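Local coordinates for probable secreted solute-binding lipoprotein (Streptomyces coelicolor, PDB 3I3V) that probably captures a solute outside the cell for a membrane transporter, as a lipoprotein of the bacterial extracellular solute-binding family, at residues C[162-166]-C[241-245]; C[167-173]-C[225-230]; C[368-373]-C[389-394]. All coordinates share one frame; numbering follows the deposited sequence.

Interaction 1: C[162-166]-C[241-245]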
# COMPACT_ATOMS: atom_id res chain seq x y z
N ILE C 162 13.72 -64.80 44.24
CA ILE C 162 13.23 -63.43 44.14
C ILE C 162 11.74 -63.44 43.78
O ILE C 162 11.31 -64.07 42.82
CB ILE C 162 14.00 -62.65 43.06
CG1 ILE C 162 15.50 -62.75 43.32
CG2 ILE C 162 13.52 -61.20 43.04
CD1 ILE C 162 16.37 -62.13 42.23
N ALA C 163 10.94 -62.73 44.57
CA ALA C 163 9.51 -62.67 44.32
C ALA C 163 9.28 -61.95 42.99
O ALA C 163 10.00 -61.02 42.65
CB ALA C 163 8.80 -61.93 45.46
N PRO C 164 8.28 -62.40 42.21
CA PRO C 164 7.95 -61.80 40.92
C PRO C 164 7.14 -60.51 41.03
O PRO C 164 7.73 -59.43 41.23
CB PRO C 164 7.20 -62.92 40.20
CG PRO C 164 6.52 -63.62 41.32
CD PRO C 164 7.59 -63.69 42.38
N VAL C 165 5.82 -60.58 40.91
CA VAL C 165 4.99 -59.37 41.03
C VAL C 165 4.48 -59.21 42.46
O VAL C 165 3.85 -60.11 43.01
CB VAL C 165 3.76 -59.38 40.07
CG1 VAL C 165 3.02 -58.06 40.18
CG2 VAL C 165 4.19 -59.58 38.63
N THR C 166 4.75 -58.06 43.05
CA THR C 166 4.26 -57.81 44.40
C THR C 166 3.05 -56.88 44.31
O THR C 166 3.03 -55.93 43.53
CB THR C 166 5.35 -57.17 45.28
OG1 THR C 166 4.85 -56.96 46.60
CG2 THR C 166 5.80 -55.84 44.69
N GLU C 241 13.05 -57.16 47.00
CA GLU C 241 12.74 -58.55 47.32
C GLU C 241 11.81 -59.08 46.23
O GLU C 241 11.67 -60.29 46.04
CB GLU C 241 12.08 -58.66 48.70
CG GLU C 241 13.00 -58.26 49.85
CD GLU C 241 14.30 -59.07 49.90
OE1 GLU C 241 14.23 -60.32 49.89
OE2 GLU C 241 15.39 -58.46 49.96
N ALA C 242 11.18 -58.16 45.51
CA ALA C 242 10.29 -58.50 44.40
C ALA C 242 10.74 -57.61 43.25
O ALA C 242 11.14 -56.48 43.47
CB ALA C 242 8.83 -58.23 44.76
N ALA C 243 10.66 -58.13 42.02
CA ALA C 243 11.12 -57.39 40.85
C ALA C 243 10.08 -56.63 40.03
O ALA C 243 10.45 -55.79 39.22
CB ALA C 243 11.88 -58.35 39.94
N VAL C 244 8.80 -56.92 40.21
CA VAL C 244 7.79 -56.22 39.43
C VAL C 244 6.71 -55.61 40.31
O VAL C 244 6.32 -56.19 41.32
CB VAL C 244 7.11 -57.14 38.41
CG1 VAL C 244 6.17 -56.32 37.51
CG2 VAL C 244 8.15 -57.86 37.57
N GLN C 245 6.23 -54.44 39.91
CA GLN C 245 5.21 -53.77 40.69
C GLN C 245 4.38 -52.82 39.86
O GLN C 245 4.93 -51.95 39.20
CB GLN C 245 5.86 -52.97 41.82
CG GLN C 245 4.88 -52.17 42.63
CD GLN C 245 5.56 -51.16 43.54
OE1 GLN C 245 5.08 -50.87 44.63
NE2 GLN C 245 6.69 -50.63 43.09
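Ala163 and Ala242 pair at the start of two parallel strand pieces, and Val165 and Val244 pair two residues further on. The backbone of Ala163 is held on both sides: its N donates to Glu241 O at 2.9 Å, and its O accepts from Ala243 N. Val244 N then bonds to Pro164 O, and the last link, Thr166 N to Val244 O at 3.0 Å, is the straightest, with 169° at the hydrogen. Ala243 N also makes a weak hydrogen bond to Pro164 O. The chain turns a corner at Ala243, and Ala242 and Val244 send their side chains to different faces of the sheet.

The packing is tight on the face that carries Ala163, Ala242 and Thr166. The methyls of the two alanines meet CB to CB at 3.8 Å, and Ala242 CB also lies 3.7 Å from Thr166 CB. Thr166 has OG1 anti to the backbone N (chi1 -179°), which leaves its methyl CG2 wedged at 3.4 Å from Val244 O. Helix 230-238 covers this side through Met233 and Gln236. On the other face Val165 CG2 rests on Val244 CB at 3.8 Å, the two side chains set at a slant, with Phe221 and Trp268 nearby.

The start of the contact is looser. The side chain of Glu241 leads away from the partner strand and is exposed. Ile162 is partly exposed and offers only the methyl CG2, 3.6 Å from Glu241 O.

Strand 242-246 pairs antiparallel with strand 122-131 beyond, and the residues between the two segments include several helices but no strand. Such a parallel pair joined through helices is typical of the alpha/beta lobes of solute-binding proteins.

Interaction 2: C[167-173]-C[225-230]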
# COMPACT_ATOMS: atom_id res chain seq x y z
N VAL C 167 2.03 -57.17 45.10
CA VAL C 167 0.82 -56.36 45.10
C VAL C 167 0.01 -56.64 46.36
O VAL C 167 0.02 -57.75 46.89
CB VAL C 167 -0.04 -56.65 43.84
CG1 VAL C 167 -0.50 -58.11 43.85
CG2 VAL C 167 -1.23 -55.70 43.78
N GLY C 168 -0.69 -55.61 46.85
CA GLY C 168 -1.50 -55.78 48.05
C GLY C 168 -2.85 -56.38 47.71
O GLY C 168 -3.81 -55.67 47.42
N GLY C 169 -2.92 -57.71 47.74
CA GLY C 169 -4.16 -58.37 47.41
C GLY C 169 -5.30 -58.13 48.38
O GLY C 169 -6.44 -58.47 48.08
N ASN C 170 -5.01 -57.55 49.54
CA ASN C 170 -6.06 -57.28 50.51
C ASN C 170 -6.41 -55.81 50.64
O ASN C 170 -6.94 -55.38 51.67
CB ASN C 170 -5.71 -57.83 51.90
CG ASN C 170 -6.95 -58.06 52.77
OD1 ASN C 170 -6.87 -58.09 54.00
ND2 ASN C 170 -8.10 -58.25 52.12
N ASP C 171 -6.08 -55.02 49.62
CA ASP C 171 -6.46 -53.61 49.63
C ASP C 171 -6.59 -53.03 48.23
O ASP C 171 -6.59 -53.77 47.24
CB ASP C 171 -5.53 -52.77 50.54
CG ASP C 171 -4.14 -52.53 49.95
OD1 ASP C 171 -3.89 -52.82 48.76
OD2 ASP C 171 -3.29 -52.01 50.72
N TRP C 172 -6.72 -51.71 48.13
CA TRP C 172 -6.90 -51.04 46.84
C TRP C 172 -5.92 -51.37 45.71
O TRP C 172 -6.29 -51.33 44.54
CB TRP C 172 -6.95 -49.52 47.03
CG TRP C 172 -5.71 -48.93 47.66
CD1 TRP C 172 -5.38 -48.92 48.98
CD2 TRP C 172 -4.65 -48.25 46.97
NE1 TRP C 172 -4.17 -48.28 49.17
CE2 TRP C 172 -3.71 -47.85 47.95
CE3 TRP C 172 -4.41 -47.94 45.63
CZ2 TRP C 172 -2.55 -47.16 47.62
CZ3 TRP C 172 -3.25 -47.24 45.31
CH2 TRP C 172 -2.34 -46.86 46.30
N THR C 173 -4.68 -51.71 46.06
CA THR C 173 -3.68 -52.02 45.03
C THR C 173 -4.08 -53.31 44.34
O THR C 173 -4.16 -53.37 43.11
CB THR C 173 -2.25 -52.15 45.64
OG1 THR C 173 -2.26 -53.10 46.71
CG2 THR C 173 -1.79 -50.81 46.18
N ALA C 225 0.14 -63.20 48.43
CA ALA C 225 -0.31 -61.89 47.95
C ALA C 225 -1.69 -61.48 48.46
O ALA C 225 -1.98 -60.30 48.61
CB ALA C 225 -0.29 -61.87 46.42
N GLN C 226 -2.54 -62.47 48.72
CA GLN C 226 -3.90 -62.25 49.19
C GLN C 226 -3.99 -61.49 50.51
O GLN C 226 -5.00 -60.85 50.80
CB GLN C 226 -4.63 -63.58 49.34
CG GLN C 226 -4.05 -64.67 48.47
CD GLN C 226 -3.32 -65.74 49.27
OE1 GLN C 226 -2.56 -66.53 48.71
NE2 GLN C 226 -3.56 -65.77 50.57
N GLY C 227 -2.93 -61.56 51.30
CA GLY C 227 -2.92 -60.86 52.57
C GLY C 227 -2.01 -59.64 52.61
O GLY C 227 -1.90 -58.99 53.65
N LEU C 228 -1.36 -59.33 51.50
CA LEU C 228 -0.45 -58.18 51.44
C LEU C 228 -1.19 -56.84 51.30
O LEU C 228 -2.38 -56.81 50.98
CB LEU C 228 0.54 -58.34 50.28
CG LEU C 228 1.37 -59.63 50.29
CD1 LEU C 228 2.30 -59.66 49.08
CD2 LEU C 228 2.15 -59.72 51.58
N THR C 229 -0.48 -55.75 51.56
CA THR C 229 -1.04 -54.41 51.47
C THR C 229 -0.11 -53.50 50.67
O THR C 229 1.00 -53.89 50.31
CB THR C 229 -1.20 -53.77 52.85
OG1 THR C 229 0.09 -53.64 53.47
CG2 THR C 229 -2.10 -54.62 53.73
N SER C 230 -0.57 -52.29 50.41
CA SER C 230 0.21 -51.32 49.68
C SER C 230 1.58 -51.14 50.36
O SER C 230 2.59 -50.89 49.71
CB SER C 230 -0.53 -49.98 49.62
OG SER C 230 0.02 -49.14 48.62
O HOH W 1 -4.26 -58.31 55.31
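Two helix N-termini meet where Asp171, the N-cap of helix 172-182, also accepts from Ser230 N at the start of helix 230-238, whose own N-cap is Thr229. Asp171 CG stands between its backbone N and carbonyl carbon (chi1 74°), which turns the carboxylate back over the helix start. OD2 takes Ser230 N at 2.8 Å on the syn side, 21° out of the carboxylate plane. OD1 takes Thr173 N from above that plane, at 3.0 Å, and the Thr173 hydroxyl OG1, at 2.6 Å, nearly in line with its C-O bond. The two helix starts probably steady its negative charge. With an alanine here, Ser230 N and Thr173 N lose this acceptor, and the helix starts would probably be less firmly tied and the Thr173 hydroxyl, left with a weak bond from Gly168 N, freer to turn.

A type I turn from Gly168 to Asp171 leads into the cap. Asn170 N bonds to Leu228 O at 3.1 Å, and Gly169 N weakly to Ala225 O. A CB on Gly169 would collide with Ala225 O. Beside the turn, one water donates to both Asn170 OD1 (2.9 Å) and Gly227 O (3.0 Å).

Interaction 3: C[368-373]-C[389-394]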
# COMPACT_ATOMS: atom_id res chain seq x y z
N PRO C 368 -16.60 -54.28 49.63
CA PRO C 368 -16.74 -55.72 49.38
C PRO C 368 -15.94 -56.17 48.16
O PRO C 368 -15.55 -57.33 48.07
CB PRO C 368 -18.25 -55.89 49.18
CG PRO C 368 -18.83 -54.79 50.03
CD PRO C 368 -17.92 -53.63 49.69
N LEU C 369 -15.72 -55.26 47.22
CA LEU C 369 -14.97 -55.59 46.01
C LEU C 369 -13.50 -55.86 46.36
O LEU C 369 -12.82 -56.63 45.69
CB LEU C 369 -15.09 -54.44 45.01
CG LEU C 369 -14.80 -54.72 43.53
CD1 LEU C 369 -15.71 -55.83 43.03
CD2 LEU C 369 -15.00 -53.45 42.71
N ILE C 370 -13.02 -55.24 47.43
CA ILE C 370 -11.65 -55.44 47.88
C ILE C 370 -11.58 -56.78 48.60
O ILE C 370 -10.60 -57.51 48.46
CB ILE C 370 -11.20 -54.32 48.85
CG1 ILE C 370 -10.82 -53.07 48.06
CG2 ILE C 370 -10.05 -54.81 49.73
CD1 ILE C 370 -10.47 -51.88 48.93
N THR C 371 -12.62 -57.10 49.36
CA THR C 371 -12.66 -58.35 50.10
C THR C 371 -12.78 -59.51 49.11
O THR C 371 -12.22 -60.59 49.34
CB THR C 371 -13.84 -58.39 51.10
OG1 THR C 371 -13.74 -57.29 52.02
CG2 THR C 371 -13.82 -59.67 51.91
N ALA C 372 -13.50 -59.28 48.02
CA ALA C 372 -13.67 -60.29 46.98
C ALA C 372 -12.36 -60.46 46.24
O ALA C 372 -12.04 -61.55 45.74
CB ALA C 372 -14.76 -59.87 46.00
N THR C 373 -11.61 -59.37 46.16
CA THR C 373 -10.32 -59.38 45.48
C THR C 373 -9.30 -60.18 46.27
O THR C 373 -8.49 -60.89 45.69
CB THR C 373 -9.82 -57.96 45.24
OG1 THR C 373 -10.50 -57.41 44.10
CG2 THR C 373 -8.34 -57.95 44.99
N ALA C 389 -17.52 -64.22 43.73
CA ALA C 389 -17.10 -63.33 44.80
C ALA C 389 -17.16 -61.87 44.34
O ALA C 389 -17.58 -60.99 45.08
CB ALA C 389 -15.68 -63.69 45.24
N LEU C 390 -16.74 -61.62 43.11
CA LEU C 390 -16.76 -60.27 42.57
C LEU C 390 -18.21 -59.78 42.48
O LEU C 390 -18.55 -58.72 43.01
CB LEU C 390 -16.10 -60.26 41.18
CG LEU C 390 -14.67 -59.70 40.98
CD1 LEU C 390 -13.86 -59.75 42.27
CD2 LEU C 390 -13.99 -60.50 39.88
N GLU C 391 -19.06 -60.58 41.84
CA GLU C 391 -20.47 -60.23 41.68
C GLU C 391 -21.21 -60.04 43.00
O GLU C 391 -22.15 -59.24 43.07
CB GLU C 391 -21.18 -61.28 40.83
CG GLU C 391 -20.59 -61.44 39.43
CD GLU C 391 -21.44 -62.33 38.54
OE1 GLU C 391 -22.26 -63.10 39.08
OE2 GLU C 391 -21.27 -62.26 37.30
N SER C 392 -20.80 -60.77 44.03
CA SER C 392 -21.44 -60.66 45.34
C SER C 392 -21.09 -59.35 46.03
O SER C 392 -21.75 -58.95 46.99
CB SER C 392 -21.02 -61.82 46.24
OG SER C 392 -22.05 -62.79 46.33
N ALA C 393 -20.04 -58.70 45.54
CA ALA C 393 -19.61 -57.45 46.12
C ALA C 393 -20.67 -56.39 45.84
O ALA C 393 -20.74 -55.37 46.51
CB ALA C 393 -18.26 -57.03 45.53
N TYR C 394 -21.51 -56.67 44.85
CA TYR C 394 -22.57 -55.75 44.45
C TYR C 394 -23.93 -56.12 45.04
O TYR C 394 -24.95 -55.63 44.58
CB TYR C 394 -22.68 -55.71 42.93
CG TYR C 394 -21.52 -55.01 42.26
CD1 TYR C 394 -21.66 -53.72 41.75
CD2 TYR C 394 -20.28 -55.65 42.11
CE1 TYR C 394 -20.60 -53.08 41.12
CE2 TYR C 394 -19.21 -55.02 41.48
CZ TYR C 394 -19.37 -53.74 40.99
OH TYR C 394 -18.32 -53.11 40.36
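Helical segment 368-373 and segment 389-394, which starts in helix 383-392, run side by side in roughly opposite senses, with CA atoms 4.7 Å apart at Pro368 and Ala393 and 5.1 Å apart at Ala372 and Ala389. Alanines make this close approach possible. Ala372 points its CB toward the other segment, and this CB lies only 3.2 Å from Ala389 O. The same methyl meets Ala389 CB, and Leu390 CD1 at 3.8 Å. One turn away, the roles are reversed. Ala393 CB is the small group that presses on the opposite backbone, 3.5 Å from Leu369 N, and it also touches Pro368 CB.

Leu369 packs beside this alanine. Its CG is anti to the backbone N (chi1 -160°), and the branch CD1 reaches over to Ala393 CB at 3.8 Å. That methyl also comes 3.9 Å from Tyr394 CE2, set obliquely to the ring. The other branch, CD2, lies near Tyr394 OH. The hydroxyl itself is hydrogen-bonded to Tyr195 O, which anchors the far end of the ring, and Phe200 and Pro362 pack against the same tyrosine.

Across the interface apolar side chains meet each other and the backbone of the partner. Thr373 OG1 donates to Leu369 O at 2.9 Å, one turn back in its own helix. Its CB points away from segment 389-394, and the side chain touches Gln175 and Leu178 of helix 172-182. Helix 363-377 is thus covered by helix 172-182 as well as by the segment 389-394.

Helices 363-377 and 383-392 are joined by a short connection. The arrangement is an antiparallel alpha-alpha hairpin near the C-terminus, packed closely through alanines.

In the fold
Interactions 1 and 2 follow on directly: strand segment 162-166 leads into 167-173, and their centres are 13 Å apart. Interaction 1 pairs the strands, and interaction 2 ties together the starts of the two helices next to them. Interaction 3 lies beyond, with its centre 14 Å from that of interaction 2. These two touch: Ile370 CG2 packs 3.8 Å from Asp171 CA, on a side of its helix that is turned away from segment 389-394. Interactions 1 and 3 do not meet; their nearest atoms are about 11 Å apart. Together the contacts run from sheet to C-terminal hairpin. None can be tied to a solute site.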